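Local coordinates for cobalamin biosynthesis protein CobN (Mycobacterium tuberculosis, PDB 7C6O), which probably serves as the large catalytic subunit of cobaltochelatase, the enzyme that inserts cobalt into the corrin ring during cobalamin biosynthesis, at residues A[763-777]-A[780-794]. Numbering follows the deposited sequence.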
loop_
_atom_site.group_PDB
_atom_site.type_symbol
_atom_site.label_atom_id
_atom_site.label_comp_id
_atom_site.label_asym_id
_atom_site.label_seq_id
_atom_site.Cartn_x
_atom_site.Cartn_y
_atom_site.Cartn_z
ATOM N N LEU A 763 16.551 -18.521 -27.808
ATOM C CA LEU A 763 16.163 -17.318 -28.540
ATOM C C LEU A 763 16.576 -16.051 -27.797
ATOM O O LEU A 763 17.139 -15.127 -28.395
ATOM C CB LEU A 763 14.655 -17.321 -28.791
ATOM C CG LEU A 763 14.117 -18.253 -29.878
ATOM C CD1 LEU A 763 12.598 -18.263 -29.859
ATOM C CD2 LEU A 763 14.635 -17.829 -31.244
ATOM N N VAL A 764 16.293 -15.984 -26.494
ATOM C CA VAL A 764 16.609 -14.777 -25.734
ATOM C C VAL A 764 18.118 -14.593 -25.626
ATOM O O VAL A 764 18.624 -13.466 -25.688
ATOM C CB VAL A 764 15.939 -14.825 -24.349
ATOM C CG1 VAL A 764 16.214 -13.542 -23.573
ATOM C CG2 VAL A 764 14.445 -15.033 -24.497
ATOM N N ALA A 765 18.860 -15.693 -25.469
ATOM C CA ALA A 765 20.315 -15.598 -25.421
ATOM C C ALA A 765 20.875 -15.092 -26.744
ATOM O O ALA A 765 21.868 -14.355 -26.766
ATOM C CB ALA A 765 20.923 -16.953 -25.066
ATOM N N ALA A 766 20.247 -15.473 -27.859
ATOM C CA ALA A 766 20.681 -14.970 -29.157
ATOM C C ALA A 766 20.348 -13.493 -29.311
ATOM O O ALA A 766 21.163 -12.717 -29.825
ATOM C CB ALA A 766 20.044 -15.789 -30.278
ATOM N N LEU A 767 19.154 -13.085 -28.870
ATOM C CA LEU A 767 18.790 -11.673 -28.914
ATOM C C LEU A 767 19.723 -10.842 -28.043
ATOM O O LEU A 767 20.128 -9.737 -28.428
ATOM C CB LEU A 767 17.339 -11.490 -28.472
ATOM C CG LEU A 767 16.799 -10.059 -28.502
ATOM C CD1 LEU A 767 16.817 -9.520 -29.925
ATOM C CD2 LEU A 767 15.396 -9.998 -27.918
ATOM N N GLN A 768 20.076 -11.360 -26.864
ATOM C CA GLN A 768 21.033 -10.671 -26.006
ATOM C C GLN A 768 22.379 -10.513 -26.700
ATOM O O GLN A 768 23.042 -9.478 -26.560
ATOM C CB GLN A 768 21.193 -11.436 -24.692
ATOM C CG GLN A 768 22.152 -10.793 -23.711
ATOM C CD GLN A 768 22.324 -11.616 -22.452
ATOM O OE1 GLN A 768 22.598 -12.816 -22.514
ATOM N NE2 GLN A 768 22.159 -10.978 -21.299
ATOM N N ALA A 769 22.795 -11.528 -27.464
ATOM C CA ALA A 769 24.086 -11.483 -28.142
ATOM C C ALA A 769 24.151 -10.402 -29.213
ATOM O O ALA A 769 25.250 -9.973 -29.573
ATOM C CB ALA A 769 24.404 -12.847 -28.757
ATOM N N THR A 770 23.008 -9.958 -29.732
ATOM C CA THR A 770 22.966 -8.871 -30.701
ATOM C C THR A 770 22.894 -7.501 -30.040
ATOM O O THR A 770 22.727 -6.498 -30.740
ATOM C CB THR A 770 21.769 -9.033 -31.641
ATOM O OG1 THR A 770 20.563 -8.696 -30.938
ATOM C CG2 THR A 770 21.675 -10.463 -32.148
ATOM N N GLY A 771 23.016 -7.435 -28.718
ATOM C CA GLY A 771 22.774 -6.186 -28.026
ATOM C C GLY A 771 21.310 -5.826 -27.949
ATOM O O GLY A 771 20.969 -4.639 -27.953
ATOM N N TRP A 772 20.431 -6.829 -27.891
ATOM C CA TRP A 772 18.984 -6.621 -27.819
ATOM C C TRP A 772 18.482 -5.784 -28.995
ATOM O O TRP A 772 17.672 -4.867 -28.833
ATOM C CB TRP A 772 18.586 -5.992 -26.482
ATOM C CG TRP A 772 19.064 -6.783 -25.300
ATOM C CD1 TRP A 772 20.156 -6.521 -24.524
ATOM C CD2 TRP A 772 18.471 -7.973 -24.767
ATOM N NE1 TRP A 772 20.273 -7.468 -23.536
ATOM C CE2 TRP A 772 19.253 -8.373 -23.665
ATOM C CE3 TRP A 772 17.351 -8.738 -25.113
ATOM C CZ2 TRP A 772 18.950 -9.500 -22.904
ATOM C CZ3 TRP A 772 17.053 -9.857 -24.356
ATOM C CH2 TRP A 772 17.850 -10.228 -23.266
ATOM N N ASP A 773 18.962 -6.109 -30.188
ATOM C CA ASP A 773 18.555 -5.407 -31.398
ATOM C C ASP A 773 17.131 -5.805 -31.769
ATOM O O ASP A 773 16.879 -6.989 -32.028
ATOM C CB ASP A 773 19.519 -5.737 -32.536
ATOM C CG ASP A 773 19.388 -4.789 -33.717
ATOM O OD1 ASP A 773 18.286 -4.245 -33.941
ATOM O OD2 ASP A 773 20.396 -4.591 -34.430
ATOM N N PRO A 774 16.179 -4.867 -31.812
ATOM C CA PRO A 774 14.796 -5.245 -32.147
ATOM C C PRO A 774 14.650 -5.851 -33.530
ATOM O O PRO A 774 13.809 -6.738 -33.721
ATOM C CB PRO A 774 14.032 -3.916 -32.037
ATOM C CG PRO A 774 14.901 -3.032 -31.202
ATOM C CD PRO A 774 16.307 -3.430 -31.519
ATOM N N SER A 775 15.444 -5.399 -34.503
ATOM C CA SER A 775 15.348 -5.934 -35.856
ATOM C C SER A 775 15.828 -7.376 -35.943
ATOM O O SER A 775 15.465 -8.082 -36.889
ATOM C CB SER A 775 16.149 -5.066 -36.827
ATOM O OG SER A 775 17.534 -5.123 -36.531
ATOM N N ALA A 776 16.633 -7.826 -34.981
ATOM C CA ALA A 776 17.123 -9.197 -34.997
ATOM C C ALA A 776 16.034 -10.219 -34.704
ATOM O O ALA A 776 16.268 -11.414 -34.908
ATOM C CB ALA A 776 18.264 -9.355 -33.990
ATOM N N ALA A 777 14.857 -9.785 -34.248
ATOM C CA ALA A 777 13.819 -10.729 -33.840
ATOM C C ALA A 777 13.352 -11.581 -35.014
ATOM O O ALA A 777 13.381 -12.815 -34.952
ATOM C CB ALA A 777 12.644 -9.976 -33.213
ATOM N N LEU A 780 15.802 -14.071 -36.024
ATOM C CA LEU A 780 16.086 -15.137 -35.072
ATOM C C LEU A 780 15.064 -16.263 -35.102
ATOM O O LEU A 780 15.377 -17.373 -34.656
ATOM C CB LEU A 780 16.165 -14.575 -33.649
ATOM C CG LEU A 780 17.430 -13.793 -33.296
ATOM C CD1 LEU A 780 17.373 -13.304 -31.858
ATOM C CD2 LEU A 780 18.674 -14.632 -33.538
ATOM N N THR A 781 13.858 -16.018 -35.611
ATOM C CA THR A 781 12.832 -17.050 -35.610
ATOM C C THR A 781 11.842 -16.802 -36.738
ATOM O O THR A 781 11.467 -15.658 -37.009
ATOM C CB THR A 781 12.090 -17.103 -34.266
ATOM O OG1 THR A 781 11.017 -18.048 -34.346
ATOM C CG2 THR A 781 11.529 -15.732 -33.898
ATOM N N GLY A 782 11.430 -17.886 -37.393
ATOM C CA GLY A 782 10.335 -17.844 -38.338
ATOM C C GLY A 782 8.968 -17.865 -37.702
ATOM O O GLY A 782 7.955 -17.799 -38.404
ATOM N N ASN A 783 8.921 -17.965 -36.376
ATOM C CA ASN A 783 7.676 -17.913 -35.620
ATOM C C ASN A 783 7.284 -16.451 -35.448
ATOM O O ASN A 783 7.968 -15.697 -34.747
ATOM C CB ASN A 783 7.853 -18.609 -34.272
ATOM C CG ASN A 783 6.540 -18.842 -33.545
ATOM O OD1 ASN A 783 5.667 -17.975 -33.507
ATOM N ND2 ASN A 783 6.399 -20.026 -32.958
ATOM N N ALA A 784 6.186 -16.047 -36.095
ATOM C CA ALA A 784 5.768 -14.649 -36.049
ATOM C C ALA A 784 5.419 -14.219 -34.631
ATOM O O ALA A 784 5.781 -13.118 -34.202
ATOM C CB ALA A 784 4.580 -14.424 -36.984
ATOM N N ASP A 785 4.715 -15.076 -33.888
ATOM C CA ASP A 785 4.355 -14.742 -32.513
ATOM C C ASP A 785 5.596 -14.624 -31.637
ATOM O O ASP A 785 5.726 -13.679 -30.849
ATOM C CB ASP A 785 3.393 -15.789 -31.954
ATOM C CG ASP A 785 2.000 -15.670 -32.537
ATOM O OD1 ASP A 785 1.543 -14.528 -32.751
ATOM O OD2 ASP A 785 1.363 -16.717 -32.783
ATOM N N ALA A 786 6.523 -15.575 -31.765
ATOM C CA ALA A 786 7.749 -15.519 -30.974
ATOM C C ALA A 786 8.578 -14.292 -31.328
ATOM O O ALA A 786 9.189 -13.673 -30.449
ATOM C CB ALA A 786 8.566 -16.795 -31.173
ATOM N N ALA A 787 8.609 -13.920 -32.610
ATOM C CA ALA A 787 9.348 -12.727 -33.007
ATOM C C ALA A 787 8.727 -11.466 -32.422
ATOM O O ALA A 787 9.450 -10.523 -32.074
ATOM C CB ALA A 787 9.421 -12.635 -34.532
ATOM N N ALA A 788 7.398 -11.430 -32.300
ATOM C CA ALA A 788 6.747 -10.274 -31.691
ATOM C C ALA A 788 7.099 -10.159 -30.213
ATOM O O ALA A 788 7.237 -9.048 -29.687
ATOM C CB ALA A 788 5.234 -10.362 -31.879
ATOM N N VAL A 789 7.252 -11.294 -29.528
ATOM C CA VAL A 789 7.647 -11.269 -28.123
ATOM C C VAL A 789 9.088 -10.792 -27.984
ATOM O O VAL A 789 9.402 -9.956 -27.129
ATOM C CB VAL A 789 7.448 -12.655 -27.483
ATOM C CG1 VAL A 789 7.964 -12.657 -26.048
ATOM C CG2 VAL A 789 5.982 -13.052 -27.524
ATOM N N LEU A 790 9.983 -11.319 -28.823
ATOM C CA LEU A 790 11.377 -10.889 -28.779
ATOM C C LEU A 790 11.502 -9.401 -29.079
ATOM O O LEU A 790 12.346 -8.710 -28.496
ATOM C CB LEU A 790 12.213 -11.707 -29.764
ATOM C CG LEU A 790 12.291 -13.213 -29.504
ATOM C CD1 LEU A 790 13.139 -13.898 -30.567
ATOM C CD2 LEU A 790 12.841 -13.489 -28.114
ATOM N N ARG A 791 10.671 -8.891 -29.993
ATOM C CA ARG A 791 10.682 -7.464 -30.292
ATOM C C ARG A 791 10.179 -6.658 -29.102
ATOM O O ARG A 791 10.709 -5.582 -28.802
ATOM C CB ARG A 791 9.838 -7.191 -31.539
ATOM C CG ARG A 791 10.191 -5.918 -32.288
ATOM C CD ARG A 791 9.832 -6.030 -33.774
ATOM N NE ARG A 791 8.583 -6.760 -33.989
ATOM C CZ ARG A 791 8.487 -7.914 -34.647
ATOM N NH1 ARG A 791 9.568 -8.472 -35.176
ATOM N NH2 ARG A 791 7.307 -8.504 -34.787
ATOM N N PHE A 792 9.159 -7.172 -28.409
ATOM C CA PHE A 792 8.684 -6.532 -27.186
ATOM C C PHE A 792 9.777 -6.496 -26.126
ATOM O O PHE A 792 9.934 -5.494 -25.419
ATOM C CB PHE A 792 7.449 -7.269 -26.665
ATOM C CG PHE A 792 6.938 -6.755 -25.347
ATOM C CD1 PHE A 792 6.235 -5.565 -25.275
ATOM C CD2 PHE A 792 7.147 -7.476 -24.181
ATOM C CE1 PHE A 792 5.758 -5.096 -24.064
ATOM C CE2 PHE A 792 6.673 -7.014 -22.968
ATOM C CZ PHE A 792 5.976 -5.822 -22.909
ATOM N N ALA A 793 10.549 -7.579 -26.008
ATOM C CA ALA A 793 11.652 -7.599 -25.053
ATOM C C ALA A 793 12.683 -6.527 -25.379
ATOM O O ALA A 793 13.180 -5.837 -24.482
ATOM C CB ALA A 793 12.304 -8.980 -25.035
ATOM N N ALA A 794 13.013 -6.367 -26.662
ATOM C CA ALA A 794 14.043 -5.408 -27.041
ATOM C C ALA A 794 13.532 -3.975 -26.979
ATOM O O ALA A 794 14.296 -3.062 -26.646
ATOM C CB ALA A 794 14.570 -5.727 -28.440
HETATM O O HOH W 1 16.922 -2.980 -27.077
HETATM O O HOH W 2 12.307 -8.064 -36.008
#
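The guanidinium of R791 touches A777 obliquely, NH1 lying 3.9 Å from A777 CB, while A787 O sits over the rim of one of its faces. At its edge, in plane, a water accepts from NH1 and can donate to P774 O, joining helix 784-801 to the turn D773-A776; the bend at chi3 (38°) curls the arginine back along its helix. One face of the W772 ring has Q768 CA over its centre and L767 O offset toward its rim; A794 CB packs 3.2 Å from the W772 backbone O, and a second water donates to both W772 O and A794 O. P774 CG covers the same methyl.

Beside these water-mediated links, the leucines interdigitate. L767, its CG anti to the backbone N (chi1 -178°), sends CD2 to within 3.4 Å of L790 O, a knob among L790, A793, A794 and L780. L790 answers as a knob among A777, L767, L763 and V764, its CB 3.9 Å from A777 CB. L780 fills a third hole, CD2 meeting A766 CB at 3.7 Å. Helix axes 763-769 and 784-794 cross at -45°, 10.9 Å apart, closer to parallel than antiparallel.

The link between them, a turn and short helix 776-780, is folded by its own bonds. A Schellman motif with G771 as C-prime residue ends helix 750-769, S775 OG and N reach D773 OD1 from one face of the carboxylate, and L780 N donates to A777 O (2.9 Å). The chemistry implies an apolar leucine-alanine core, beside which water links W772 O to A794 O and P774 O to the R791 guanidinium.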